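Local coordinates for S locus protein 11 (Brassica campestris, PDB 6KYW) that probably serves as the secreted pollen signal by which Brassica stigmas recognise and reject self pollen, at residues 20-32 with 36-46. Numbering follows the deposited sequence.
Sequences CKTLYPRGQCTCS and MNTHSCDCKSC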
loop_
_atom_site.group_PDB
_atom_site.type_symbol
_atom_site.label_atom_id
_atom_site.label_comp_id
_atom_site.label_asym_id
_atom_site.label_seq_id
_atom_site.Cartn_x
_atom_site.Cartn_y
_atom_site.Cartn_z
ATOM N N CYS C 20 2.935 -19.817 -10.962
ATOM C CA CYS C 20 4.213 -19.720 -10.254
ATOM C C CYS C 20 5.083 -20.928 -10.569
ATOM O O CYS C 20 6.318 -20.830 -10.621
ATOM C CB CYS C 20 4.016 -19.640 -8.736
ATOM S SG CYS C 20 3.232 -18.173 -8.016
ATOM N N LYS C 21 4.444 -22.080 -10.770
ATOM C CA LYS C 21 5.113 -23.342 -11.043
ATOM C C LYS C 21 5.861 -23.352 -12.371
ATOM O O LYS C 21 6.653 -24.264 -12.590
ATOM C CB LYS C 21 4.085 -24.467 -11.022
ATOM C CG LYS C 21 4.668 -25.837 -10.865
ATOM C CD LYS C 21 3.704 -26.713 -10.099
ATOM C CE LYS C 21 3.210 -25.981 -8.867
ATOM N NZ LYS C 21 2.044 -26.678 -8.281
ATOM N N THR C 22 5.640 -22.371 -13.252
ATOM C CA THR C 22 6.377 -22.299 -14.512
ATOM C C THR C 22 7.765 -21.684 -14.370
ATOM O O THR C 22 8.509 -21.636 -15.355
ATOM C CB THR C 22 5.598 -21.477 -15.558
ATOM O OG1 THR C 22 6.141 -21.740 -16.853
ATOM C CG2 THR C 22 5.745 -19.957 -15.308
ATOM N N LEU C 23 8.131 -21.166 -13.203
ATOM C CA LEU C 23 9.363 -20.394 -13.140
ATOM C C LEU C 23 10.591 -21.281 -13.319
ATOM O O LEU C 23 11.536 -20.906 -14.025
ATOM C CB LEU C 23 9.438 -19.634 -11.819
ATOM C CG LEU C 23 8.555 -18.402 -11.675
ATOM C CD1 LEU C 23 8.803 -17.775 -10.289
ATOM C CD2 LEU C 23 8.778 -17.401 -12.832
ATOM N N TYR C 24 10.602 -22.445 -12.671
ATOM C CA TYR C 24 11.640 -23.460 -12.736
ATOM C C TYR C 24 10.984 -24.799 -13.033
ATOM O O TYR C 24 9.813 -25.005 -12.711
ATOM C CB TYR C 24 12.426 -23.565 -11.416
ATOM C CG TYR C 24 13.256 -22.346 -11.044
ATOM C CD1 TYR C 24 14.537 -22.168 -11.553
ATOM C CD2 TYR C 24 12.761 -21.385 -10.170
ATOM C CE1 TYR C 24 15.292 -21.070 -11.225
ATOM C CE2 TYR C 24 13.512 -20.273 -9.824
ATOM C CZ TYR C 24 14.783 -20.119 -10.353
ATOM O OH TYR C 24 15.547 -19.015 -10.012
ATOM N N PRO C 25 11.698 -25.719 -13.674
ATOM C CA PRO C 25 11.107 -27.042 -13.932
ATOM C C PRO C 25 11.208 -27.990 -12.755
ATOM O O PRO C 25 10.508 -29.013 -12.746
ATOM C CB PRO C 25 11.904 -27.553 -15.136
ATOM C CG PRO C 25 13.207 -26.823 -15.056
ATOM C CD PRO C 25 12.946 -25.493 -14.424
ATOM N N ARG C 26 12.048 -27.677 -11.770
ATOM C CA ARG C 26 12.110 -28.348 -10.480
ATOM C C ARG C 26 11.848 -27.320 -9.383
ATOM O O ARG C 26 11.940 -26.109 -9.606
ATOM C CB ARG C 26 13.488 -28.998 -10.241
ATOM C CG ARG C 26 14.194 -29.443 -11.510
ATOM C CD ARG C 26 15.457 -30.268 -11.263
ATOM N NE ARG C 26 16.601 -29.486 -10.770
ATOM C CZ ARG C 26 17.477 -28.844 -11.546
ATOM N NH1 ARG C 26 17.337 -28.848 -12.868
ATOM N NH2 ARG C 26 18.484 -28.176 -10.995
ATOM N N GLY C 27 11.536 -27.812 -8.185
ATOM C CA GLY C 27 11.517 -26.984 -6.991
ATOM C C GLY C 27 10.126 -26.528 -6.590
ATOM O O GLY C 27 9.120 -26.756 -7.277
ATOM N N GLN C 28 10.104 -25.840 -5.437
ATOM C CA GLN C 28 8.879 -25.386 -4.777
ATOM C C GLN C 28 8.650 -23.904 -5.073
ATOM O O GLN C 28 9.378 -23.042 -4.566
ATOM C CB GLN C 28 8.961 -25.635 -3.275
ATOM C CG GLN C 28 9.265 -27.072 -2.918
ATOM C CD GLN C 28 9.652 -27.247 -1.452
ATOM O OE1 GLN C 28 10.789 -26.984 -1.051
ATOM N NE2 GLN C 28 8.701 -27.698 -0.648
ATOM N N CYS C 29 7.631 -23.622 -5.886
ATOM C CA CYS C 29 7.269 -22.278 -6.322
ATOM C C CYS C 29 5.833 -21.978 -5.904
ATOM O O CYS C 29 4.923 -22.764 -6.192
ATOM C CB CYS C 29 7.414 -22.148 -7.844
ATOM S SG CYS C 29 9.091 -22.374 -8.485
ATOM N N THR C 30 5.619 -20.846 -5.233
ATOM C CA THR C 30 4.275 -20.496 -4.790
ATOM C C THR C 30 4.020 -18.993 -4.892
ATOM O O THR C 30 4.907 -18.187 -5.189
ATOM C CB THR C 30 4.002 -20.978 -3.353
ATOM O OG1 THR C 30 2.577 -21.079 -3.143
ATOM C CG2 THR C 30 4.596 -20.014 -2.327
ATOM N N CYS C 31 2.766 -18.643 -4.633
ATOM C CA CYS C 31 2.232 -17.296 -4.720
ATOM C C CYS C 31 2.129 -16.720 -3.308
ATOM O O CYS C 31 1.677 -17.408 -2.391
ATOM C CB CYS C 31 0.865 -17.361 -5.404
ATOM S SG CYS C 31 0.186 -15.831 -6.031
ATOM N N SER C 32 2.592 -15.482 -3.125
ATOM C CA SER C 32 2.533 -14.800 -1.833
ATOM C C SER C 32 1.789 -13.479 -1.996
ATOM O O SER C 32 2.229 -12.616 -2.764
ATOM C CB SER C 32 3.936 -14.529 -1.281
ATOM O OG SER C 32 4.656 -15.718 -1.074
ATOM N N MET C 36 0.096 -3.257 -0.488
ATOM C CA MET C 36 -0.305 -2.340 -1.568
ATOM C C MET C 36 -1.090 -3.041 -2.671
ATOM O O MET C 36 -1.052 -2.607 -3.824
ATOM C CB MET C 36 0.898 -1.605 -2.176
ATOM C CG MET C 36 1.833 -0.997 -1.145
ATOM S SD MET C 36 2.738 0.377 -1.733
ATOM C CE MET C 36 4.002 0.287 -0.514
ATOM N N ASN C 37 -1.810 -4.117 -2.327
ATOM C CA ASN C 37 -2.578 -4.900 -3.291
ATOM C C ASN C 37 -1.696 -5.442 -4.428
ATOM O O ASN C 37 -2.031 -5.335 -5.610
ATOM C CB ASN C 37 -3.749 -4.089 -3.850
ATOM C CG ASN C 37 -4.771 -4.970 -4.587
ATOM O OD1 ASN C 37 -5.092 -6.081 -4.155
ATOM N ND2 ASN C 37 -5.269 -4.475 -5.707
ATOM N N THR C 38 -0.571 -6.059 -4.064
ATOM C CA THR C 38 0.234 -6.825 -5.021
ATOM C C THR C 38 0.442 -8.240 -4.494
ATOM O O THR C 38 0.339 -8.496 -3.290
ATOM C CB THR C 38 1.616 -6.188 -5.318
ATOM O OG1 THR C 38 2.468 -6.274 -4.161
ATOM C CG2 THR C 38 1.482 -4.747 -5.758
ATOM N N HIS C 39 0.736 -9.161 -5.420
ATOM C CA HIS C 39 1.196 -10.505 -5.078
ATOM C C HIS C 39 2.434 -10.847 -5.910
ATOM O O HIS C 39 2.724 -10.204 -6.929
ATOM C CB HIS C 39 0.091 -11.547 -5.299
ATOM C CG HIS C 39 -0.300 -11.725 -6.734
ATOM N ND1 HIS C 39 -1.159 -10.867 -7.385
ATOM C CD2 HIS C 39 0.051 -12.665 -7.642
ATOM C CE1 HIS C 39 -1.314 -11.265 -8.636
ATOM N NE2 HIS C 39 -0.596 -12.359 -8.814
ATOM N N SER C 40 3.176 -11.868 -5.467
ATOM C CA SER C 40 4.370 -12.310 -6.180
ATOM C C SER C 40 4.430 -13.828 -6.316
ATOM O O SER C 40 3.944 -14.576 -5.460
ATOM C CB SER C 40 5.653 -11.818 -5.491
ATOM O OG SER C 40 5.775 -12.343 -4.176
ATOM N N CYS C 41 5.052 -14.272 -7.409
ATOM C CA CYS C 41 5.439 -15.667 -7.619
ATOM C C CYS C 41 6.930 -15.824 -7.323
ATOM O O CYS C 41 7.764 -15.186 -7.970
ATOM C CB CYS C 41 5.135 -16.092 -9.053
ATOM S SG CYS C 41 3.418 -16.627 -9.328
ATOM N N ASP C 42 7.269 -16.646 -6.338
ATOM C CA ASP C 42 8.670 -16.869 -5.994
ATOM C C ASP C 42 8.886 -18.351 -5.708
ATOM O O ASP C 42 7.943 -19.105 -5.459
ATOM C CB ASP C 42 9.112 -16.047 -4.775
ATOM C CG ASP C 42 8.679 -14.598 -4.866
ATOM O OD1 ASP C 42 9.492 -13.748 -5.296
ATOM O OD2 ASP C 42 7.512 -14.309 -4.518
ATOM N N CYS C 43 10.150 -18.760 -5.719
ATOM C CA CYS C 43 10.496 -20.165 -5.571
ATOM C C CYS C 43 11.468 -20.328 -4.421
ATOM O O CYS C 43 12.542 -19.717 -4.419
ATOM C CB CYS C 43 11.076 -20.717 -6.868
ATOM S SG CYS C 43 9.910 -20.518 -8.257
ATOM N N LYS C 44 11.088 -21.157 -3.460
ATOM C CA LYS C 44 11.926 -21.551 -2.337
ATOM C C LYS C 44 12.888 -22.697 -2.680
ATOM O O LYS C 44 13.836 -22.941 -1.932
ATOM C CB LYS C 44 11.004 -21.924 -1.169
ATOM C CG LYS C 44 11.629 -22.547 0.041
ATOM C CD LYS C 44 10.541 -23.161 0.913
ATOM C CE LYS C 44 9.513 -23.926 0.071
ATOM N NZ LYS C 44 8.596 -24.737 0.931
ATOM N N SER C 45 12.687 -23.376 -3.807
ATOM C CA SER C 45 13.545 -24.458 -4.272
ATOM C C SER C 45 13.586 -24.384 -5.786
ATOM O O SER C 45 12.625 -23.916 -6.408
ATOM C CB SER C 45 13.009 -25.839 -3.870
ATOM O OG SER C 45 12.808 -25.946 -2.480
ATOM N N CYS C 46 14.684 -24.859 -6.382
ATOM C CA CYS C 46 14.745 -24.908 -7.852
ATOM C C CYS C 46 15.786 -25.911 -8.381
ATOM O O CYS C 46 16.819 -26.144 -7.756
ATOM C CB CYS C 46 15.045 -23.513 -8.426
ATOM S SG CYS C 46 16.468 -22.744 -7.636
HETATM O O HOH W 1 5.926 -16.544 -3.386
#
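The Y24 ring lies beneath the C-terminal residue: C46 CB stands 3.4 Å from the ring centroid, almost on its normal, in a CH-pi contact, and C46 SG continues over the same face. This is the end of a beta hairpin in a defensin-like beta-alpha-beta-beta fold, a worked example of how a small secreted protein is built around disulfides. With its first torsion setting CG beside the backbone N (chi1 -66°), Y24 presents its edge to a second sulfur, C43 SG, 3.5 Å from Y24 CD2 and in the ring plane. C46 is itself tied to C2, and the Y24 hydroxyl bonds to the backbone N of R4, so the ring joins three parts of the chain. An alanine at this position would remove the ring and is likely to leave C46 CB and the C43 sulfur without their aromatic neighbour and the R4 N-H without its hydroxyl partner.

Strands 29-32 and 38-43 run antiparallel. C29, C31, C41 and C43 occupy one sheet face; there C29 SG bonds to C43 SG, a cross-strand disulfide at a non-hydrogen-bonded pair, while a second disulfide joins C41 SG to C20 SG and ties the helical region to the sheet. L23 CD1 adds apolar packing 3.6 Å from C43 SG. Reciprocal backbone bonds join T30 with D42 and S32 with S40, and K44 N, 2.8 Å from Q28 O, extends the ladder past the strands.

The other face carries T30, S32, S40 and D42, the last three also packing against apolar side chains of another protein's chain. A water bridges T30 O, S32 OG and D42 OD2 across the hairpin. S40 OG donates to the syn lone pair of D42 OD2 at 2.6 Å.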